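Local structure of alpha-L-rhamnosidase (Aspergillus terreus, 6GSZ) at residues A[115-121]-A[289-294]; A[127-131]-A[203-207]; A[831-835]-A[858-862]; A[774-778]-A[812-816]; A[654-660]-A[680-685]. The protein probably hydrolyses terminal non-reducing alpha-L-rhamnose residues in alpha-L-rhamnosides, as a fungal glycoside hydrolase. All coordinates share one frame; numbering follows the deposited sequence. Where two conformers were deposited one is given.

Interaction 1: residues A[115-121]-A[289-294]; sequences VVIASDR and LGTHEL
Ala-118 and His-292 form the hydrogen-bonded pair at the middle of a two-stranded antiparallel ladder. Ala-118 N donates to His-292 O at 2.9 Å, and His-292 N returns the bond to Ala-118 O. Leu-294 N reaches Val-116 O, and Asp-120 N closes the other end on Gly-290 O.

A side-chain bond reinforces that end. His-292 ND1 donates to Asp-120 OD1 at 2.9 Å, nearly straight at 170°. The ring and carboxylate planes are 19° apart, nearly coplanar, with OD1 at the ring's edge. His-292 CG stands between its backbone N and carbonyl carbon (chi1 60°), which brings the ring toward the partner strand, one face above Ala-118 O. Asp-120 OD2 takes a water at 2.8 Å that also accepts from Gly-290 N.

Apolar contacts follow one face. Leu-294 CG rests on Ala-118 CB at 3.8 Å, and its CB on Val-116 CG1. On the other face Glu-293 crosses Val-115 at about a right angle, CG 3.4 Å from Val-115 CG2.

In the rhamnosidase N-terminal domain, of the galactose-binding-like clan, Ile-117 and Thr-291 pack on Phe-134 of strand 132-140, and Val-116 leans on Leu-230 of strand 228-237.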
# COMPACT_ATOMS: atom_id res chain seq x y z
N VAL A 115 -11.74 3.49 -29.10
CA VAL A 115 -11.59 2.04 -29.04
C VAL A 115 -10.13 1.69 -28.69
O VAL A 115 -9.20 2.50 -28.81
CB VAL A 115 -12.00 1.35 -30.35
CG1 VAL A 115 -13.45 1.64 -30.68
CG2 VAL A 115 -11.08 1.71 -31.51
N VAL A 116 -9.95 0.47 -28.20
CA VAL A 116 -8.60 -0.01 -27.95
C VAL A 116 -7.91 -0.25 -29.29
O VAL A 116 -8.48 -0.96 -30.13
CB VAL A 116 -8.58 -1.29 -27.09
CG1 VAL A 116 -7.17 -1.81 -26.90
CG2 VAL A 116 -9.25 -1.07 -25.74
N ILE A 117 -6.71 0.32 -29.44
CA ILE A 117 -5.96 0.09 -30.66
C ILE A 117 -4.65 -0.62 -30.35
O ILE A 117 -4.08 -0.52 -29.28
CB ILE A 117 -5.72 1.39 -31.42
CG1 ILE A 117 -4.88 2.38 -30.62
CG2 ILE A 117 -7.05 1.95 -31.90
CD1 ILE A 117 -4.49 3.61 -31.40
N ALA A 118 -4.16 -1.28 -31.41
CA ALA A 118 -2.92 -1.97 -31.43
C ALA A 118 -2.20 -1.67 -32.74
O ALA A 118 -2.82 -1.33 -33.75
CB ALA A 118 -3.15 -3.46 -31.29
N SER A 119 -0.88 -1.90 -32.72
CA SER A 119 -0.08 -1.77 -33.95
C SER A 119 -0.38 -2.85 -34.99
O SER A 119 -0.64 -4.00 -34.66
CB SER A 119 1.40 -1.81 -33.58
OG SER A 119 2.22 -1.64 -34.71
N ASP A 120 -0.22 -2.45 -36.25
CA ASP A 120 -0.16 -3.42 -37.33
C ASP A 120 1.11 -4.26 -37.28
O ASP A 120 1.20 -5.26 -38.00
CB ASP A 120 -0.30 -2.71 -38.67
CG ASP A 120 -1.75 -2.46 -39.12
OD1 ASP A 120 -2.70 -2.92 -38.43
OD2 ASP A 120 -1.92 -1.85 -40.19
N ARG A 121 2.10 -3.88 -36.48
CA ARG A 121 3.26 -4.77 -36.27
C ARG A 121 2.77 -6.03 -35.57
O ARG A 121 2.06 -5.94 -34.59
CB ARG A 121 4.30 -4.08 -35.41
CG ARG A 121 5.58 -4.85 -35.17
CD ARG A 121 6.48 -4.05 -34.25
NE ARG A 121 7.78 -4.64 -33.98
CZ ARG A 121 8.09 -5.35 -32.92
NH1 ARG A 121 7.17 -5.71 -32.03
NH2 ARG A 121 9.36 -5.74 -32.76
N LEU A 289 3.74 2.37 -39.16
CA LEU A 289 2.72 1.42 -39.53
C LEU A 289 1.35 1.95 -39.16
O LEU A 289 1.22 2.87 -38.35
CB LEU A 289 3.00 0.10 -38.81
CG LEU A 289 4.37 -0.50 -39.06
CD1 LEU A 289 4.53 -1.80 -38.30
CD2 LEU A 289 4.62 -0.72 -40.54
N GLY A 290 0.32 1.24 -39.65
CA GLY A 290 -1.02 1.50 -39.20
C GLY A 290 -1.32 0.93 -37.83
O GLY A 290 -0.44 0.37 -37.13
N THR A 291 -2.60 1.06 -37.50
CA THR A 291 -3.18 0.57 -36.25
C THR A 291 -4.53 -0.07 -36.56
O THR A 291 -5.11 0.17 -37.63
CB THR A 291 -3.32 1.67 -35.18
OG1 THR A 291 -4.17 2.72 -35.68
CG2 THR A 291 -2.00 2.24 -34.72
N HIS A 292 -5.02 -0.89 -35.62
CA HIS A 292 -6.32 -1.58 -35.76
C HIS A 292 -6.98 -1.68 -34.39
O HIS A 292 -6.28 -1.50 -33.39
CB HIS A 292 -6.12 -2.95 -36.45
CG HIS A 292 -5.22 -3.87 -35.72
ND1 HIS A 292 -3.90 -4.05 -36.06
CD2 HIS A 292 -5.46 -4.71 -34.67
CE1 HIS A 292 -3.35 -4.92 -35.24
NE2 HIS A 292 -4.28 -5.35 -34.39
N GLU A 293 -8.27 -2.01 -34.36
CA GLU A 293 -9.03 -2.10 -33.13
C GLU A 293 -8.86 -3.48 -32.48
O GLU A 293 -8.78 -4.51 -33.21
CB GLU A 293 -10.51 -1.79 -33.38
CG GLU A 293 -11.31 -1.67 -32.10
CD GLU A 293 -12.82 -1.73 -32.24
OE1 GLU A 293 -13.28 -1.73 -33.37
OE2 GLU A 293 -13.51 -1.79 -31.19
N LEU A 294 -8.82 -3.52 -31.15
CA LEU A 294 -8.86 -4.76 -30.34
C LEU A 294 -10.20 -4.81 -29.62
O LEU A 294 -10.55 -3.85 -28.93
CB LEU A 294 -7.74 -4.68 -29.29
CG LEU A 294 -6.33 -4.80 -29.80
CD1 LEU A 294 -5.37 -5.04 -28.64
CD2 LEU A 294 -6.23 -5.90 -30.82
O HOH W 1 -12.06 -1.62 -28.45
O HOH W 2 0.33 -0.91 -41.51
O HOH W 3 -4.23 -0.71 -40.74

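Interaction 2: residues A[127-131]-A[203-207]; sequences ATHRP and TVGEG
The loop 127-131 runs nearly antiparallel to the end of strand 196-205, with end-to-end directions 164° apart, and Pro-131 and Gly-205 bring their CA atoms to 4.5 Å. Glu-206 carries the polar contact. Its OE1 accepts from Thr-128 OG1 and from His-129 N, each at 3.0 Å. The amide bond is almost straight, at 175°. Both donors come from the same face of the carboxylate, and the amide sits on the syn side, tilted out of the plane. From CG outward Glu-206 is extended, which carries the carboxylate across to the loop. The His-129 ring stands nearly upright to the carboxylate, with planes 81° apart. Its nitrogens turn to other partners, NE2 to Asn-221 and ND1 to Glu-124. A water accepting from Glu-206 N and donating to His-129 O, each at 2.9 Å, links the backbones as well. Pro-131 lies against the strand, its CB 3.3 Å from Val-204 O and 4.0 Å from Thr-203 CG2.

Strand 196-205, of the rhamnosidase N-terminal domain (galactose-binding-like clan), pairs with strand 132-140, Ile-132 bonding to Val-204. Strand 258-262 flanks the contact, with Ile-258 on Pro-131 and Glu-262 on Thr-128 and Glu-206.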
# COMPACT_ATOMS: atom_id res chain seq x y z
N ALA A 127 7.43 -14.58 -26.24
CA ALA A 127 8.55 -13.66 -25.95
C ALA A 127 8.02 -12.33 -25.40
O ALA A 127 6.87 -11.97 -25.62
CB ALA A 127 9.42 -13.44 -27.18
N THR A 128 8.93 -11.58 -24.78
CA THR A 128 8.59 -10.28 -24.26
C THR A 128 8.18 -9.34 -25.39
O THR A 128 8.59 -9.47 -26.55
CB THR A 128 9.75 -9.72 -23.43
OG1 THR A 128 9.31 -8.57 -22.71
CG2 THR A 128 10.96 -9.30 -24.22
N HIS A 129 7.35 -8.36 -25.07
CA HIS A 129 6.79 -7.43 -26.04
C HIS A 129 7.59 -6.13 -26.04
O HIS A 129 7.64 -5.38 -25.07
CB HIS A 129 5.33 -7.15 -25.75
CG HIS A 129 4.49 -8.37 -25.82
ND1 HIS A 129 4.39 -9.13 -26.97
CD2 HIS A 129 3.81 -9.05 -24.88
CE1 HIS A 129 3.63 -10.18 -26.76
NE2 HIS A 129 3.22 -10.13 -25.46
N ARG A 130 8.16 -5.82 -27.19
CA ARG A 130 8.82 -4.54 -27.37
C ARG A 130 7.78 -3.42 -27.30
O ARG A 130 6.72 -3.53 -27.91
CB ARG A 130 9.52 -4.51 -28.73
CG ARG A 130 10.28 -3.22 -28.93
CD ARG A 130 11.28 -3.38 -30.05
NE ARG A 130 11.99 -2.12 -30.29
CZ ARG A 130 12.77 -1.94 -31.36
NH1 ARG A 130 12.99 -2.97 -32.17
NH2 ARG A 130 13.31 -0.75 -31.58
N PRO A 131 8.00 -2.33 -26.53
CA PRO A 131 7.00 -1.27 -26.45
C PRO A 131 6.67 -0.67 -27.81
O PRO A 131 7.53 -0.65 -28.74
CB PRO A 131 7.67 -0.25 -25.53
CG PRO A 131 8.49 -1.14 -24.62
CD PRO A 131 9.11 -2.12 -25.58
N THR A 203 3.55 5.87 -25.52
CA THR A 203 4.30 4.64 -25.53
C THR A 203 3.63 3.64 -24.62
O THR A 203 3.27 4.00 -23.47
CB THR A 203 5.75 4.83 -25.09
OG1 THR A 203 6.38 5.84 -25.88
CG2 THR A 203 6.52 3.53 -25.21
N VAL A 204 3.41 2.42 -25.08
CA VAL A 204 2.80 1.34 -24.34
C VAL A 204 3.80 0.21 -24.16
O VAL A 204 4.37 -0.25 -25.13
CB VAL A 204 1.50 0.83 -24.96
CG1 VAL A 204 0.91 -0.37 -24.21
CG2 VAL A 204 0.48 1.95 -25.06
N GLY A 205 3.97 -0.25 -22.93
CA GLY A 205 4.75 -1.41 -22.53
C GLY A 205 3.90 -2.51 -21.94
O GLY A 205 2.71 -2.30 -21.71
N GLU A 206 4.50 -3.70 -21.73
CA GLU A 206 3.68 -4.89 -21.43
C GLU A 206 3.16 -4.86 -19.97
O GLU A 206 2.09 -5.41 -19.72
CB GLU A 206 4.48 -6.16 -21.72
CG GLU A 206 5.68 -6.36 -20.85
CD GLU A 206 6.53 -7.57 -21.14
OE1 GLU A 206 6.42 -8.11 -22.28
OE2 GLU A 206 7.35 -7.94 -20.24
N GLY A 207 3.95 -4.36 -19.03
CA GLY A 207 3.56 -4.40 -17.64
C GLY A 207 3.15 -5.78 -17.18
O GLY A 207 3.80 -6.80 -17.45
O HOH W 4 7.28 -3.81 -22.66

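Interaction 3: residues A[831-835]-A[858-862]; sequences HLVAE and SGVHE
Ala-834 and His-861 are a hydrogen-bonded pair between two antiparallel strands. Ala-834 N donates to His-861 O at 2.8 Å, and His-861 N donates to Ala-834 O at 2.8 Å. Both bonds are nearly straight, at 172° and 175°. The pairs on either side, Val-833 with Glu-862 and Glu-835 with Val-860, are non-hydrogen-bonded. There CA-H...O contacts fill in, such as Glu-862 CA to Leu-832 O at 3.3 Å.

The valines meet on one face of the sheet. Val-833 CG1 touches Val-860 CG1 at 3.6 Å. In both residues CG1 is anti to the backbone N (chi1 178°), which turns the two methyls to each other. The other branch, Val-833 CG2, lies 4.1 Å from Glu-862 OE1. The His-861 ring is on the other face and turns its edge toward Ala-834 O, with CD2 3.9 Å away.

Second-shell bonds set the polar ends. His-861 NE2 donates to Gly-857 O, just before its own strand. Glu-862 OE2 pairs with NE2 of His-864, and Glu-835 OE1 bonds to Ser-813 OG on strand 810-819. Val-833 also packs on Trp-817 of that strand.

Strand 859-868 is the outermost strand of a five-stranded antiparallel sheet, with 828-836 next to it. This is regular antiparallel pairing at a sheet edge in the C-terminal domain of the rhamnosidase family.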
# COMPACT_ATOMS: atom_id res chain seq x y z
N HIS A 831 6.33 12.39 32.28
CA HIS A 831 5.82 13.63 31.70
C HIS A 831 5.25 13.30 30.33
O HIS A 831 5.92 12.61 29.54
CB HIS A 831 6.95 14.65 31.55
CG HIS A 831 7.77 14.78 32.79
ND1 HIS A 831 7.40 15.57 33.87
CD2 HIS A 831 8.93 14.18 33.12
CE1 HIS A 831 8.34 15.48 34.80
NE2 HIS A 831 9.27 14.61 34.38
N LEU A 832 4.05 13.80 30.05
CA LEU A 832 3.38 13.54 28.77
C LEU A 832 2.71 14.81 28.26
O LEU A 832 1.94 15.47 28.97
CB LEU A 832 2.32 12.45 28.99
CG LEU A 832 1.34 12.20 27.85
CD1 LEU A 832 2.03 11.61 26.63
CD2 LEU A 832 0.19 11.26 28.26
N VAL A 833 2.94 15.10 26.98
CA VAL A 833 2.18 16.07 26.23
C VAL A 833 1.37 15.33 25.18
O VAL A 833 1.95 14.63 24.33
CB VAL A 833 3.10 17.11 25.58
CG1 VAL A 833 2.33 18.12 24.73
CG2 VAL A 833 3.93 17.84 26.63
N ALA A 834 0.04 15.46 25.25
CA ALA A 834 -0.87 14.76 24.37
C ALA A 834 -1.67 15.80 23.59
O ALA A 834 -2.25 16.69 24.17
CB ALA A 834 -1.80 13.88 25.17
N GLU A 835 -1.63 15.68 22.27
CA GLU A 835 -2.39 16.53 21.37
C GLU A 835 -3.59 15.75 20.85
O GLU A 835 -3.42 14.63 20.36
CB GLU A 835 -1.48 16.91 20.21
CG GLU A 835 -2.06 17.81 19.19
CD GLU A 835 -1.08 18.09 18.05
OE1 GLU A 835 0.01 17.37 17.96
OE2 GLU A 835 -1.37 19.00 17.26
N SER A 858 -10.51 18.22 22.72
CA SER A 858 -9.41 18.66 21.86
C SER A 858 -8.46 19.61 22.60
O SER A 858 -8.82 20.25 23.62
CB SER A 858 -9.91 19.34 20.60
OG SER A 858 -10.54 20.60 20.88
N GLY A 859 -7.23 19.69 22.09
CA GLY A 859 -6.23 20.63 22.56
C GLY A 859 -4.94 19.93 22.92
O GLY A 859 -4.74 18.78 22.57
N VAL A 860 -4.06 20.66 23.60
CA VAL A 860 -2.77 20.16 24.00
C VAL A 860 -2.83 20.02 25.52
O VAL A 860 -3.08 21.01 26.24
CB VAL A 860 -1.62 21.08 23.57
CG1 VAL A 860 -0.27 20.57 24.05
CG2 VAL A 860 -1.60 21.27 22.06
N HIS A 861 -2.68 18.78 25.99
CA HIS A 861 -2.79 18.44 27.38
C HIS A 861 -1.43 17.99 27.92
O HIS A 861 -0.79 17.16 27.31
CB HIS A 861 -3.84 17.34 27.59
CG HIS A 861 -5.17 17.66 26.99
ND1 HIS A 861 -6.12 18.41 27.66
CD2 HIS A 861 -5.69 17.36 25.79
CE1 HIS A 861 -7.18 18.55 26.88
NE2 HIS A 861 -6.94 17.91 25.72
N GLU A 862 -1.04 18.50 29.08
CA GLU A 862 0.25 18.18 29.70
C GLU A 862 -0.04 17.46 31.02
O GLU A 862 -0.86 17.96 31.83
CB GLU A 862 1.04 19.46 29.95
CG GLU A 862 2.49 19.22 30.23
CD GLU A 862 3.30 20.48 30.15
OE1 GLU A 862 3.34 21.09 29.06
OE2 GLU A 862 3.90 20.80 31.15

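Interaction 4: residues A[774-778]-A[812-816]; sequences VIGGL and ASTKW
Trp-816 and Thr-814, two residues apart on one strand, each donate a side-chain hydrogen bond to a carbonyl at the end of helix 768-775. Trp-816 NE1 donates to Ile-775 O at 2.8 Å, with the bond bent to 147°. The oxygen lies at the edge of the indole but 21° out of its plane. Thr-814 OG1 donates to Gly-776 O at 2.7 Å. This hydroxyl lies in the carbonyl plane, on a lone pair. Chi1 of Thr-814 is 59°, which sets OG1 between N and C of its own backbone and points it at the helix end. Both bonds give partners to carbonyls where the helix runs out, and Gly-777 then has positive phi.

Apolar contacts lie beside these bonds. Ile-775 CG2 lies 4.1 Å from Trp-816 CZ2, on the six-membered ring. Leu-778 CD2 is 4.1 Å from Thr-814 CG2, and these two side chains slide past each other in opposite directions.

The contact packs the end of helix 768-775, from the helical glycosidase domain, against strand 810-819 of the C-terminal beta domain. Ile-788 and Ile-790 of strand 787-790 cover Leu-778, and Ile-790 also meets Thr-814. On the helix side, Tyr-716 and Leu-719 of helix 712-719 pack on Ile-775. Ala-801 of strand 800-807 touches both Ile-775 and Trp-816.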
# COMPACT_ATOMS: atom_id res chain seq x y z
N VAL A 774 1.58 1.21 21.92
CA VAL A 774 1.98 0.92 23.29
C VAL A 774 3.13 1.86 23.70
O VAL A 774 3.02 2.56 24.71
CB VAL A 774 2.32 -0.57 23.49
CG1 VAL A 774 2.76 -0.81 24.90
CG2 VAL A 774 1.12 -1.45 23.16
N ILE A 775 4.21 1.92 22.93
CA ILE A 775 5.28 2.92 23.24
C ILE A 775 4.70 4.32 23.05
O ILE A 775 4.85 5.20 23.91
CB ILE A 775 6.55 2.72 22.39
CG1 ILE A 775 7.11 1.30 22.52
CG2 ILE A 775 7.59 3.78 22.78
CD1 ILE A 775 8.38 1.08 21.73
N GLY A 776 4.01 4.54 21.92
CA GLY A 776 3.40 5.83 21.61
C GLY A 776 2.04 6.02 22.24
O GLY A 776 1.54 7.15 22.28
N GLY A 777 1.42 4.92 22.67
CA GLY A 777 0.17 4.97 23.37
C GLY A 777 -1.08 5.14 22.53
O GLY A 777 -2.17 5.13 23.11
N LEU A 778 -0.99 5.32 21.21
CA LEU A 778 -2.14 5.79 20.43
C LEU A 778 -2.88 4.63 19.77
O LEU A 778 -2.30 3.88 18.97
CB LEU A 778 -1.63 6.74 19.36
CG LEU A 778 -1.16 8.11 19.84
CD1 LEU A 778 -0.44 8.82 18.72
CD2 LEU A 778 -2.33 8.92 20.32
N ALA A 812 -3.15 13.96 16.01
CA ALA A 812 -3.03 13.45 17.37
C ALA A 812 -1.56 13.17 17.64
O ALA A 812 -0.83 12.77 16.73
CB ALA A 812 -3.83 12.18 17.56
N SER A 813 -1.09 13.36 18.87
CA SER A 813 0.32 13.05 19.12
C SER A 813 0.54 12.79 20.59
O SER A 813 -0.21 13.31 21.45
CB SER A 813 1.25 14.14 18.65
OG SER A 813 1.11 15.34 19.40
N THR A 814 1.63 12.08 20.88
CA THR A 814 2.16 11.95 22.23
C THR A 814 3.65 12.28 22.18
O THR A 814 4.38 11.91 21.27
CB THR A 814 1.94 10.56 22.81
OG1 THR A 814 2.57 9.60 21.95
CG2 THR A 814 0.47 10.25 22.94
N LYS A 815 4.11 12.99 23.21
CA LYS A 815 5.51 13.17 23.49
C LYS A 815 5.67 12.94 24.99
O LYS A 815 5.05 13.65 25.78
CB LYS A 815 6.01 14.57 23.12
CG LYS A 815 7.49 14.85 23.38
CD LYS A 815 7.91 16.31 23.15
CE LYS A 815 7.11 17.30 23.97
NZ LYS A 815 7.53 18.71 23.75
N TRP A 816 6.43 11.92 25.36
CA TRP A 816 6.63 11.64 26.78
C TRP A 816 8.11 11.49 27.08
O TRP A 816 8.92 11.19 26.21
CB TRP A 816 5.83 10.43 27.26
CG TRP A 816 6.15 9.13 26.60
CD1 TRP A 816 5.53 8.59 25.50
CD2 TRP A 816 7.17 8.20 26.99
NE1 TRP A 816 6.09 7.38 25.20
CE2 TRP A 816 7.10 7.10 26.09
CE3 TRP A 816 8.12 8.15 28.02
CZ2 TRP A 816 7.91 5.98 26.22
CZ3 TRP A 816 8.93 7.04 28.14
CH2 TRP A 816 8.84 5.98 27.23

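Interaction 5: residues A[654-660]-A[680-685]; sequences ETQTGLA and RLVNII
Arg-680 grips the carboxylate of Glu-654 side-on, through two nitrogens. NE donates to Glu-654 OE1 at 2.8 Å and NH2 donates to Glu-654 OE2 at 2.9 Å, which makes a salt bridge. OE1 lies in the guanidinium plane, but NE reaches it from above the carboxylate plane. The two planes are 39° apart, so the pair is twisted and not flat. A bend at chi2 of Glu-654 (-89°) and one at chi3 of Arg-680 bring the groups together. Each has a second partner: Glu-654 OE2 accepts from Met-651 N, and Arg-680 NH2 bonds to Gly-649 O.

Behind the bridge, Leu-659 is directed toward the other helix. Its CD1 meets Ile-684 CD1 at 3.4 Å, tighter than usual carbon contact, and lies 3.9 Å from Leu-681 CA. Its other branch, CD2, touches Arg-680 NH2.

The two helices are antiparallel neighbours, at 164°, in the 6-hairpin glycosidase domain, whose family is built on a helical (alpha/alpha)6 barrel. Thr-655 is the N-cap of helix 656-664, its OG1 accepting from Gly-658 N at 2.9 Å.

Gln-656 crosses Ile-685 at about a right angle, its CD 3.9 Å from Ile-685 CG1. Leu-681 CD1 lies 3.8 Å from Gln-656 CA. The amide end of Gln-656 bonds to Gly-693 N and Lys-691 O. Leu-706 of helix 699-708 packs on Leu-681 and Ile-685.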
# COMPACT_ATOMS: atom_id res chain seq x y z
N GLU A 654 3.01 -25.82 23.28
CA GLU A 654 3.37 -24.71 24.16
C GLU A 654 4.53 -23.92 23.55
O GLU A 654 5.67 -24.01 23.95
CB GLU A 654 3.70 -25.24 25.55
CG GLU A 654 2.49 -25.72 26.35
CD GLU A 654 1.81 -24.64 27.20
OE1 GLU A 654 2.54 -23.93 27.89
OE2 GLU A 654 0.54 -24.48 27.08
N THR A 655 4.17 -23.15 22.52
CA THR A 655 5.05 -22.34 21.71
C THR A 655 4.56 -20.90 21.76
O THR A 655 3.46 -20.61 22.24
CB THR A 655 5.04 -22.81 20.26
OG1 THR A 655 3.70 -22.70 19.75
CG2 THR A 655 5.53 -24.24 20.13
N GLN A 656 5.40 -19.97 21.31
CA GLN A 656 5.01 -18.58 21.32
C GLN A 656 3.69 -18.41 20.55
O GLN A 656 2.78 -17.74 21.04
CB GLN A 656 6.13 -17.69 20.80
CG GLN A 656 7.30 -17.62 21.76
CD GLN A 656 8.36 -16.65 21.31
OE1 GLN A 656 8.08 -15.67 20.60
NE2 GLN A 656 9.60 -16.93 21.71
N THR A 657 3.60 -18.96 19.33
CA THR A 657 2.35 -18.81 18.56
C THR A 657 1.20 -19.63 19.18
O THR A 657 0.05 -19.15 19.22
CB THR A 657 2.57 -19.19 17.10
OG1 THR A 657 3.49 -18.24 16.57
CG2 THR A 657 1.30 -19.21 16.29
N GLY A 658 1.50 -20.85 19.63
CA GLY A 658 0.48 -21.72 20.18
C GLY A 658 -0.22 -21.17 21.43
O GLY A 658 -1.42 -21.43 21.61
N LEU A 659 0.52 -20.37 22.21
CA LEU A 659 -0.06 -19.67 23.34
C LEU A 659 -0.63 -18.31 22.92
O LEU A 659 -1.67 -17.89 23.40
CB LEU A 659 1.01 -19.50 24.42
CG LEU A 659 1.29 -20.77 25.21
CD1 LEU A 659 2.68 -20.72 25.77
CD2 LEU A 659 0.25 -20.99 26.29
N ALA A 660 0.09 -17.55 22.08
CA ALA A 660 -0.33 -16.17 21.80
C ALA A 660 -1.72 -16.14 21.14
O ALA A 660 -2.56 -15.29 21.43
CB ALA A 660 0.68 -15.45 20.95
N ARG A 680 2.93 -18.63 31.39
CA ARG A 680 3.74 -19.64 30.71
C ARG A 680 4.36 -19.09 29.43
O ARG A 680 5.51 -19.43 29.12
CB ARG A 680 2.92 -20.89 30.37
CG ARG A 680 2.46 -21.64 31.60
CD ARG A 680 2.08 -23.08 31.31
NE ARG A 680 1.12 -23.23 30.25
CZ ARG A 680 -0.18 -23.03 30.32
NH1 ARG A 680 -0.74 -22.73 31.49
NH2 ARG A 680 -0.91 -23.11 29.21
N LEU A 681 3.62 -18.23 28.72
CA LEU A 681 4.17 -17.58 27.51
C LEU A 681 5.42 -16.78 27.87
O LEU A 681 6.49 -16.86 27.20
CB LEU A 681 3.09 -16.73 26.82
CG LEU A 681 3.59 -15.92 25.62
CD1 LEU A 681 4.26 -16.78 24.53
CD2 LEU A 681 2.41 -15.13 25.01
N VAL A 682 5.32 -15.97 28.93
CA VAL A 682 6.45 -15.13 29.37
C VAL A 682 7.64 -16.03 29.75
O VAL A 682 8.79 -15.68 29.43
CB VAL A 682 6.06 -14.21 30.53
CG1 VAL A 682 7.28 -13.55 31.17
CG2 VAL A 682 5.05 -13.17 30.09
N ASN A 683 7.37 -17.16 30.41
CA ASN A 683 8.42 -18.08 30.82
C ASN A 683 9.13 -18.68 29.60
O ASN A 683 10.37 -18.74 29.61
CB ASN A 683 7.87 -19.18 31.73
CG ASN A 683 8.97 -20.07 32.28
OD1 ASN A 683 9.86 -19.59 32.97
ND2 ASN A 683 8.93 -21.35 31.94
N ILE A 684 8.36 -19.12 28.58
CA ILE A 684 8.93 -19.68 27.33
C ILE A 684 9.82 -18.63 26.65
O ILE A 684 10.91 -18.98 26.17
CB ILE A 684 7.82 -20.19 26.39
CG1 ILE A 684 7.25 -21.53 26.89
CG2 ILE A 684 8.31 -20.27 24.96
CD1 ILE A 684 5.79 -21.75 26.53
N ILE A 685 9.35 -17.38 26.61
CA ILE A 685 10.10 -16.29 26.00
C ILE A 685 11.42 -16.07 26.76
O ILE A 685 12.48 -15.92 26.17
CB ILE A 685 9.23 -15.03 25.92
CG1 ILE A 685 8.10 -15.23 24.90
CG2 ILE A 685 10.06 -13.79 25.66
CD1 ILE A 685 6.97 -14.20 25.01

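How the interactions relate
Interactions 1 and 2 lie on the same side of the molecule's centre, with their own centres 14 Å apart. Arg-121 NH2 comes within 4.1 Å of Arg-130 CD. In sequence, both segments of interaction 2 fall between those of interaction 1. Interactions 5, 4 and 3 follow later, in that order. Interactions 3 and 4 have centres 10 Å apart and share one sheet, in which strands 810-819 and 828-836 are neighbours. Interaction 5 is in the helical domain, its centre about 28 Å from that of interaction 4. Interactions 1 and 3 are about 62 Å apart, centre to centre, on opposite sides of the molecule. The five contacts therefore fall in three regions of a multidomain enzyme: 1 with 2, 3 with 4, and 5 alone.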